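Side-chain contacts in protein toll (Drosophila melanogaster, PDB 4LXR), which acts as the receptor for the cleaved, active form of the cytokine Spätzle, signalling in embryonic dorsal-ventral patterning and antifungal immunity: residues H85-I88 and A89-L92; M112-T115 and R116-D120; H164-D167 and D168-N171. All coordinates share one frame; numbering follows the deposited sequence.

Contact 1. Residues H85-I88 and A89-L92; sequences HTPI and ASIL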
loop_
_atom_site.group_PDB
_atom_site.type_symbol
_atom_site.label_atom_id
_atom_site.label_comp_id
_atom_site.label_asym_id
_atom_site.label_seq_id
_atom_site.Cartn_x
_atom_site.Cartn_y
_atom_site.Cartn_z
ATOM N N HIS A 85 19.284 -13.119 51.356
ATOM C CA HIS A 85 19.103 -12.127 52.407
ATOM C C HIS A 85 20.058 -10.953 52.224
ATOM O O HIS A 85 20.514 -10.354 53.192
ATOM C CB HIS A 85 19.309 -12.787 53.766
ATOM C CG HIS A 85 18.344 -13.897 54.035
ATOM N ND1 HIS A 85 17.000 -13.798 53.735
ATOM C CD2 HIS A 85 18.525 -15.135 54.549
ATOM C CE1 HIS A 85 16.393 -14.922 54.070
ATOM N NE2 HIS A 85 17.297 -15.750 54.567
ATOM N N THR A 86 20.347 -10.644 50.964
ATOM C CA THR A 86 21.256 -9.579 50.578
ATOM C C THR A 86 20.485 -8.516 49.776
ATOM O O THR A 86 19.674 -8.851 48.928
ATOM C CB THR A 86 22.377 -10.175 49.699
ATOM O OG1 THR A 86 23.198 -11.035 50.500
ATOM C CG2 THR A 86 23.226 -9.089 49.052
ATOM N N PRO A 87 20.726 -7.228 50.052
ATOM C CA PRO A 87 20.060 -6.185 49.253
ATOM C C PRO A 87 20.523 -6.195 47.773
ATOM O O PRO A 87 21.682 -6.519 47.493
ATOM C CB PRO A 87 20.490 -4.888 49.939
ATOM C CG PRO A 87 20.771 -5.339 51.452
ATOM C CD PRO A 87 21.385 -6.708 51.275
ATOM N N ILE A 88 19.625 -5.847 46.851
ATOM C CA ILE A 88 19.975 -5.746 45.427
ATOM C C ILE A 88 21.023 -4.651 45.298
ATOM O O ILE A 88 21.892 -4.721 44.428
ATOM C CB ILE A 88 18.733 -5.487 44.532
ATOM C CG1 ILE A 88 17.821 -6.717 44.535
ATOM C CG2 ILE A 88 19.116 -5.163 43.048
ATOM C CD1 ILE A 88 16.390 -6.451 44.042
ATOM N N ALA A 89 20.976 -3.673 46.211
ATOM C CA ALA A 89 21.950 -2.575 46.204
ATOM C C ALA A 89 23.389 -3.092 46.290
ATOM O O ALA A 89 24.306 -2.471 45.763
ATOM C CB ALA A 89 21.674 -1.594 47.345
ATOM N N SER A 90 23.584 -4.229 46.958
ATOM C CA SER A 90 24.909 -4.834 47.045
ATOM C C SER A 90 25.435 -5.351 45.696
ATOM O O SER A 90 26.629 -5.265 45.422
ATOM C CB SER A 90 24.920 -5.939 48.097
ATOM O OG SER A 90 24.842 -5.372 49.394
ATOM N N ILE A 91 24.558 -5.887 44.857
ATOM C CA ILE A 91 24.965 -6.221 43.490
ATOM C C ILE A 91 25.364 -4.947 42.738
ATOM O O ILE A 91 26.424 -4.890 42.102
ATOM C CB ILE A 91 23.858 -6.972 42.720
ATOM C CG1 ILE A 91 23.693 -8.380 43.289
ATOM C CG2 ILE A 91 24.191 -7.041 41.233
ATOM C CD1 ILE A 91 22.296 -8.931 43.133
ATOM N N LEU A 92 24.533 -3.912 42.852
ATOM C CA LEU A 92 24.809 -2.637 42.191
ATOM C C LEU A 92 26.095 -1.963 42.711
ATOM O O LEU A 92 26.874 -1.410 41.911
ATOM C CB LEU A 92 23.594 -1.697 42.268
ATOM C CG LEU A 92 22.242 -2.264 41.801
ATOM C CD1 LEU A 92 21.172 -1.187 41.675
ATOM C CD2 LEU A 92 22.360 -3.043 40.505
#
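The flat groups that meet between P87-I88 and S90-L92 are two backbone carbonyls, approached in different ways. S90 N reaches P87 O from above the carbonyl plane, 63° out of it, at 3.0 Å, whereas L92 N comes to I88 O within the carbonyl plane. The motif is the first turn of helix 88-94, which follows strand 74-78 in the extracellular leucine-rich-repeat receptor. The S90 bond spans three residues and opens the turn. The L92 N to I88 O bond, 3.2 Å long and nearly straight at 166°, spans four residues and is the regular alpha-helical link. I91 N adds a weak bond to I88 O, which is therefore shared by two donors.

Side chains follow the same path. T86 CG2, anti to the backbone N, lies alongside S90 CB at 3.7 Å and gives the turn an apolar flank. On S90 the hydroxyl OG is anti to its own carbonyl carbon (chi1 -71°) and bonds NH2 of R121, tying the outer side of the helix to a later loop. On the side facing strand 74-78, I88 rests on M77 and L92 on V75. One turn apart, I88 CG2 and L92 CG stand 4.4 Å from each other, and L92 CG also packs over I88 O at 3.6 Å.

Contact 2. Residues M112-T115 and R116-D120; sequences MNIT and RQHLD. With NAG (2-acetamido-2-deoxy-beta-D-glucopyranose), chain I.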
loop_
_atom_site.group_PDB
_atom_site.type_symbol
_atom_site.label_atom_id
_atom_site.label_comp_id
_atom_site.label_asym_id
_atom_site.label_seq_id
_atom_site.Cartn_x
_atom_site.Cartn_y
_atom_site.Cartn_z
ATOM N N MET A 112 13.122 -17.365 45.331
ATOM C CA MET A 112 12.483 -16.994 46.594
ATOM C C MET A 112 11.451 -15.886 46.317
ATOM O O MET A 112 11.349 -15.380 45.190
ATOM C CB MET A 112 13.529 -16.474 47.589
ATOM C CG MET A 112 14.138 -15.117 47.186
ATOM S SD MET A 112 15.543 -14.572 48.204
ATOM C CE MET A 112 14.720 -14.123 49.762
ATOM N N ASN A 113 10.678 -15.525 47.335
ATOM C CA ASN A 113 9.789 -14.351 47.278
ATOM C C ASN A 113 10.593 -13.066 47.495
ATOM O O ASN A 113 11.604 -13.074 48.198
ATOM C CB ASN A 113 8.703 -14.457 48.369
ATOM C CG ASN A 113 7.713 -15.605 48.125
ATOM O OD1 ASN A 113 7.222 -15.777 47.009
ATOM N ND2 ASN A 113 7.418 -16.386 49.173
ATOM N N ILE A 114 10.159 -11.956 46.903
ATOM C CA ILE A 114 10.823 -10.672 47.151
ATOM C C ILE A 114 10.602 -10.186 48.592
ATOM O O ILE A 114 9.569 -10.468 49.202
ATOM C CB ILE A 114 10.379 -9.588 46.091
ATOM C CG1 ILE A 114 11.391 -8.444 45.989
ATOM C CG2 ILE A 114 8.978 -9.104 46.367
ATOM C CD1 ILE A 114 11.108 -7.466 44.818
ATOM N N THR A 115 11.583 -9.478 49.149
ATOM C CA THR A 115 11.456 -8.978 50.508
ATOM C C THR A 115 11.785 -7.496 50.571
ATOM O O THR A 115 12.452 -6.955 49.685
ATOM C CB THR A 115 12.417 -9.690 51.502
ATOM O OG1 THR A 115 13.765 -9.295 51.222
ATOM C CG2 THR A 115 12.293 -11.219 51.436
ATOM N N ARG A 116 11.352 -6.866 51.657
ATOM C CA ARG A 116 11.721 -5.495 51.972
ATOM C C ARG A 116 13.246 -5.305 52.009
ATOM O O ARG A 116 13.770 -4.308 51.508
ATOM C CB ARG A 116 11.095 -5.076 53.308
ATOM C CG ARG A 116 11.386 -3.646 53.686
ATOM C CD ARG A 116 11.170 -3.403 55.174
ATOM N NE ARG A 116 12.283 -3.937 55.958
ATOM C CZ ARG A 116 12.240 -4.201 57.263
ATOM N NH1 ARG A 116 13.321 -4.688 57.871
ATOM N NH2 ARG A 116 11.123 -3.991 57.955
ATOM N N GLN A 117 13.960 -6.256 52.599
ATOM C CA GLN A 117 15.426 -6.192 52.589
ATOM C C GLN A 117 16.037 -5.999 51.188
ATOM O O GLN A 117 17.048 -5.313 51.027
ATOM C CB GLN A 117 16.021 -7.438 53.249
ATOM C CG GLN A 117 17.544 -7.397 53.349
ATOM C CD GLN A 117 18.116 -8.586 54.100
ATOM O OE1 GLN A 117 19.143 -8.478 54.775
ATOM N NE2 GLN A 117 17.455 -9.730 53.982
ATOM N N HIS A 118 15.411 -6.576 50.170
ATOM C CA HIS A 118 15.940 -6.459 48.808
ATOM C C HIS A 118 16.063 -5.013 48.339
ATOM O O HIS A 118 16.868 -4.705 47.450
ATOM C CB HIS A 118 15.101 -7.290 47.835
ATOM C CG HIS A 118 15.268 -8.765 48.021
ATOM N ND1 HIS A 118 14.255 -9.669 47.784
ATOM C CD2 HIS A 118 16.334 -9.495 48.435
ATOM C CE1 HIS A 118 14.696 -10.893 48.021
ATOM N NE2 HIS A 118 15.953 -10.816 48.418
ATOM N N LEU A 119 15.307 -4.111 48.957
ATOM C CA LEU A 119 15.350 -2.713 48.535
ATOM C C LEU A 119 16.105 -1.802 49.499
ATOM O O LEU A 119 16.089 -0.587 49.321
ATOM C CB LEU A 119 13.936 -2.169 48.271
ATOM C CG LEU A 119 13.170 -2.746 47.073
ATOM C CD1 LEU A 119 11.759 -2.192 47.058
ATOM C CD2 LEU A 119 13.879 -2.424 45.729
ATOM N N ASP A 120 16.757 -2.379 50.517
ATOM C CA ASP A 120 17.631 -1.597 51.398
ATOM C C ASP A 120 18.614 -0.750 50.565
ATOM O O ASP A 120 19.125 -1.219 49.541
ATOM C CB ASP A 120 18.428 -2.508 52.340
ATOM C CG ASP A 120 17.572 -3.113 53.470
ATOM O OD1 ASP A 120 16.385 -2.746 53.634
ATOM O OD2 ASP A 120 18.108 -3.962 54.216
HETATM C C1 NAG I . 6.106 -17.006 49.074
HETATM C C2 NAG I . 6.603 -18.458 49.048
HETATM C C3 NAG I . 5.435 -19.443 49.218
HETATM C C4 NAG I . 4.529 -19.061 50.384
HETATM C C5 NAG I . 4.124 -17.597 50.287
HETATM C C6 NAG I . 3.298 -17.135 51.469
HETATM C C7 NAG I . 8.579 -19.095 47.722
HETATM C C8 NAG I . 9.295 -19.271 49.031
HETATM N N2 NAG I . 7.299 -18.718 47.798
HETATM O O3 NAG I . 5.956 -20.752 49.428
HETATM O O4 NAG I . 3.349 -19.857 50.362
HETATM O O5 NAG I . 5.306 -16.786 50.249
HETATM O O6 NAG I . 4.003 -16.216 52.296
HETATM O O7 NAG I . 9.133 -19.290 46.643
HETATM O O HOH W 1 15.692 -11.000 52.322
#
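T115 and H118 carry this contact: the hydroxyl of T115 lies over the centre of the imidazole of H118, with OG1 3.4 Å above the ring plane. The torsion that places OG1 between the backbone N and the carbonyl carbon (chi1 70°) turns it toward the following turn, the 3-10 segment 117-119. There H118 N bonds T115 O at 3.0 Å and bonds OG1 weakly at 3.3 Å. Backbone and side chain of one threonine thus both receive the same N-H. A water takes OG1 further, lying 2.8 Å from it and accepting a bond from Q117 NE2.

The rim of the ring is occupied by other groups. M112 approaches from the opposite direction, its chain bent at chi3 (-72°), and sets SD at the edge of the imidazole, 4.7 Å from its centroid, with M112 CE 3.7 Å from H118 CE1. I114 CG1 lies near the ring plane on the ND1 side, 3.6 Å from that nitrogen. H118 NE2 bonds G84 O in the loop before helix 88-94. A leucine in place of H118 would remove that donor, so G84 O would probably lose its side-chain mate and the methionine thioether its aromatic edge. N113 points elsewhere: its ND2 is covalently joined to C1 of an N-acetylglucosamine, while OD1 bonds H137 N and T136 OG1.

Because NE2 faces a carbonyl oxygen, that nitrogen probably carries a proton. The rotation of the ring would then be set by the bond from NE2 to G84 O, together with the T115 hydroxyl over its face and M112 and I114 at its edge.

Contact 3. Residues H164-D167 and D168-N171; sequences HLFD and DLEN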
loop_
_atom_site.group_PDB
_atom_site.type_symbol
_atom_site.label_atom_id
_atom_site.label_comp_id
_atom_site.label_asym_id
_atom_site.label_seq_id
_atom_site.Cartn_x
_atom_site.Cartn_y
_atom_site.Cartn_z
ATOM N N HIS A 164 -1.442 -1.455 53.593
ATOM C CA HIS A 164 -0.230 -0.886 54.177
ATOM C C HIS A 164 0.970 -0.843 53.225
ATOM O O HIS A 164 2.002 -0.261 53.558
ATOM C CB HIS A 164 0.104 -1.481 55.575
ATOM C CG HIS A 164 0.640 -2.887 55.564
ATOM N ND1 HIS A 164 -0.148 -3.992 55.842
ATOM C CD2 HIS A 164 1.901 -3.361 55.398
ATOM C CE1 HIS A 164 0.598 -5.084 55.813
ATOM N NE2 HIS A 164 1.845 -4.731 55.541
ATOM N N LEU A 165 0.802 -1.405 52.025
ATOM C CA LEU A 165 1.836 -1.350 50.996
ATOM C C LEU A 165 2.069 0.094 50.630
ATOM O O LEU A 165 3.205 0.496 50.351
ATOM C CB LEU A 165 1.438 -2.154 49.750
ATOM C CG LEU A 165 2.437 -2.149 48.571
ATOM C CD1 LEU A 165 3.640 -3.105 48.788
ATOM C CD2 LEU A 165 1.735 -2.493 47.299
ATOM N N PHE A 166 0.993 0.879 50.687
ATOM C CA PHE A 166 1.014 2.278 50.273
ATOM C C PHE A 166 1.390 3.293 51.343
ATOM O O PHE A 166 1.415 4.504 51.060
ATOM C CB PHE A 166 -0.348 2.646 49.657
ATOM C CG PHE A 166 -0.782 1.693 48.565
ATOM C CD1 PHE A 166 -0.368 1.890 47.256
ATOM C CD2 PHE A 166 -1.569 0.592 48.856
ATOM C CE1 PHE A 166 -0.749 1.012 46.250
ATOM C CE2 PHE A 166 -1.946 -0.293 47.858
ATOM C CZ PHE A 166 -1.536 -0.069 46.537
ATOM N N ASP A 167 1.706 2.813 52.548
ATOM C CA ASP A 167 1.994 3.683 53.708
ATOM C C ASP A 167 3.001 4.808 53.411
ATOM O O ASP A 167 2.791 5.942 53.810
ATOM C CB ASP A 167 2.510 2.848 54.910
ATOM C CG ASP A 167 1.383 2.355 55.840
ATOM O OD1 ASP A 167 0.202 2.441 55.450
ATOM O OD2 ASP A 167 1.686 1.871 56.964
ATOM N N ASP A 168 4.092 4.502 52.707
ATOM C CA ASP A 168 5.168 5.494 52.556
ATOM C C ASP A 168 5.285 6.097 51.142
ATOM O O ASP A 168 6.279 6.761 50.807
ATOM C CB ASP A 168 6.498 4.874 53.000
ATOM C CG ASP A 168 6.484 4.458 54.473
ATOM O OD1 ASP A 168 5.881 5.184 55.292
ATOM O OD2 ASP A 168 7.054 3.406 54.809
ATOM N N LEU A 169 4.263 5.886 50.317
ATOM C CA LEU A 169 4.339 6.290 48.904
ATOM C C LEU A 169 3.758 7.687 48.675
ATOM O O LEU A 169 2.885 7.883 47.839
ATOM C CB LEU A 169 3.635 5.252 48.037
ATOM C CG LEU A 169 4.111 3.828 48.329
ATOM C CD1 LEU A 169 3.450 2.832 47.391
ATOM C CD2 LEU A 169 5.627 3.738 48.248
ATOM N N GLU A 170 4.234 8.653 49.446
ATOM C CA GLU A 170 3.655 9.994 49.436
ATOM C C GLU A 170 3.978 10.713 48.130
ATOM O O GLU A 170 3.299 11.666 47.751
ATOM C CB GLU A 170 4.192 10.817 50.618
ATOM C CG GLU A 170 5.704 11.024 50.557
ATOM C CD GLU A 170 6.303 11.471 51.888
ATOM O OE1 GLU A 170 5.711 11.161 52.937
ATOM O OE2 GLU A 170 7.362 12.134 51.883
ATOM N N ASN A 171 5.032 10.280 47.448
ATOM C CA ASN A 171 5.355 10.919 46.183
ATOM C C ASN A 171 4.792 10.240 44.952
ATOM O O ASN A 171 4.971 10.744 43.848
ATOM C CB ASN A 171 6.853 11.188 46.054
ATOM C CG ASN A 171 7.233 12.546 46.635
ATOM O OD1 ASN A 171 6.583 13.555 46.342
ATOM N ND2 ASN A 171 8.254 12.571 47.486
HETATM O O HOH W 2 4.983 2.131 51.423
#
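The side chain of L169 leans against the ring of F166, the two crossing obliquely with L169 CD1 3.9 Å from F166 CD1. The same methyl reaches back over the backbone of the preceding turn, 3.8 Å from L165 O and similarly close to F166 CA. L169 has CG anti to its own carbonyl carbon (chi1 -51°), and this sends the isobutyl group back toward the phenylalanine. From within the same short segment, L165 CD2 sits over one face of the F166 ring, offset toward the rim. Further along the chain, F177, I189 and M193 pack against the phenylalanine, so its ring is sunk among apolar groups.

The backbone that brings F166 and L169 together is a type I beta turn. It is closed by L169 N bonding F166 O, a long but straight bond of 3.3 Å and 170°. L169 is then the centre of an inverse gamma turn, in which E170 N makes a weak bond to D168 O. A water sits at the start of the turn: it lies 2.6 Å from L165 O and accepts a bond from D168 N at 2.8 Å.

Acidic side chains gather on the outer side. D168 directs OD1 into a salt bridge with R147 and OD2 to the backbone N of D145, and E170 also pairs with R147. These interactions probably help offset the negative charge gathered beside D167, whose OD2 is 5.6 Å from D168 OD1. The turn lies where the first leucine-rich repeat gives way to the second, and a buried phenylalanine followed three residues later by a leucine is characteristic of the leucine-rich-repeat solenoid.

Reading from the N terminus, the three contacts come in series, and none nests within or crosses another. Contact 1 closes the turn that leads from the loop after strand 74-78 into helix 88-94. Contact 2 follows in the loop between strands 102-106 and 127-131, and contact 3 in the loop between strands 151-155 and 174-176. The first two touch: I88 N probably bonds H118 O, and A89 CB packs on D120 O, joining the helix start to the next loop. Contact 3 stands apart, its nearest atoms about 8 Å from contact 2 and about 14 Å from contact 1. All three belong to connections between successive parallel strands of the N-terminal solenoid.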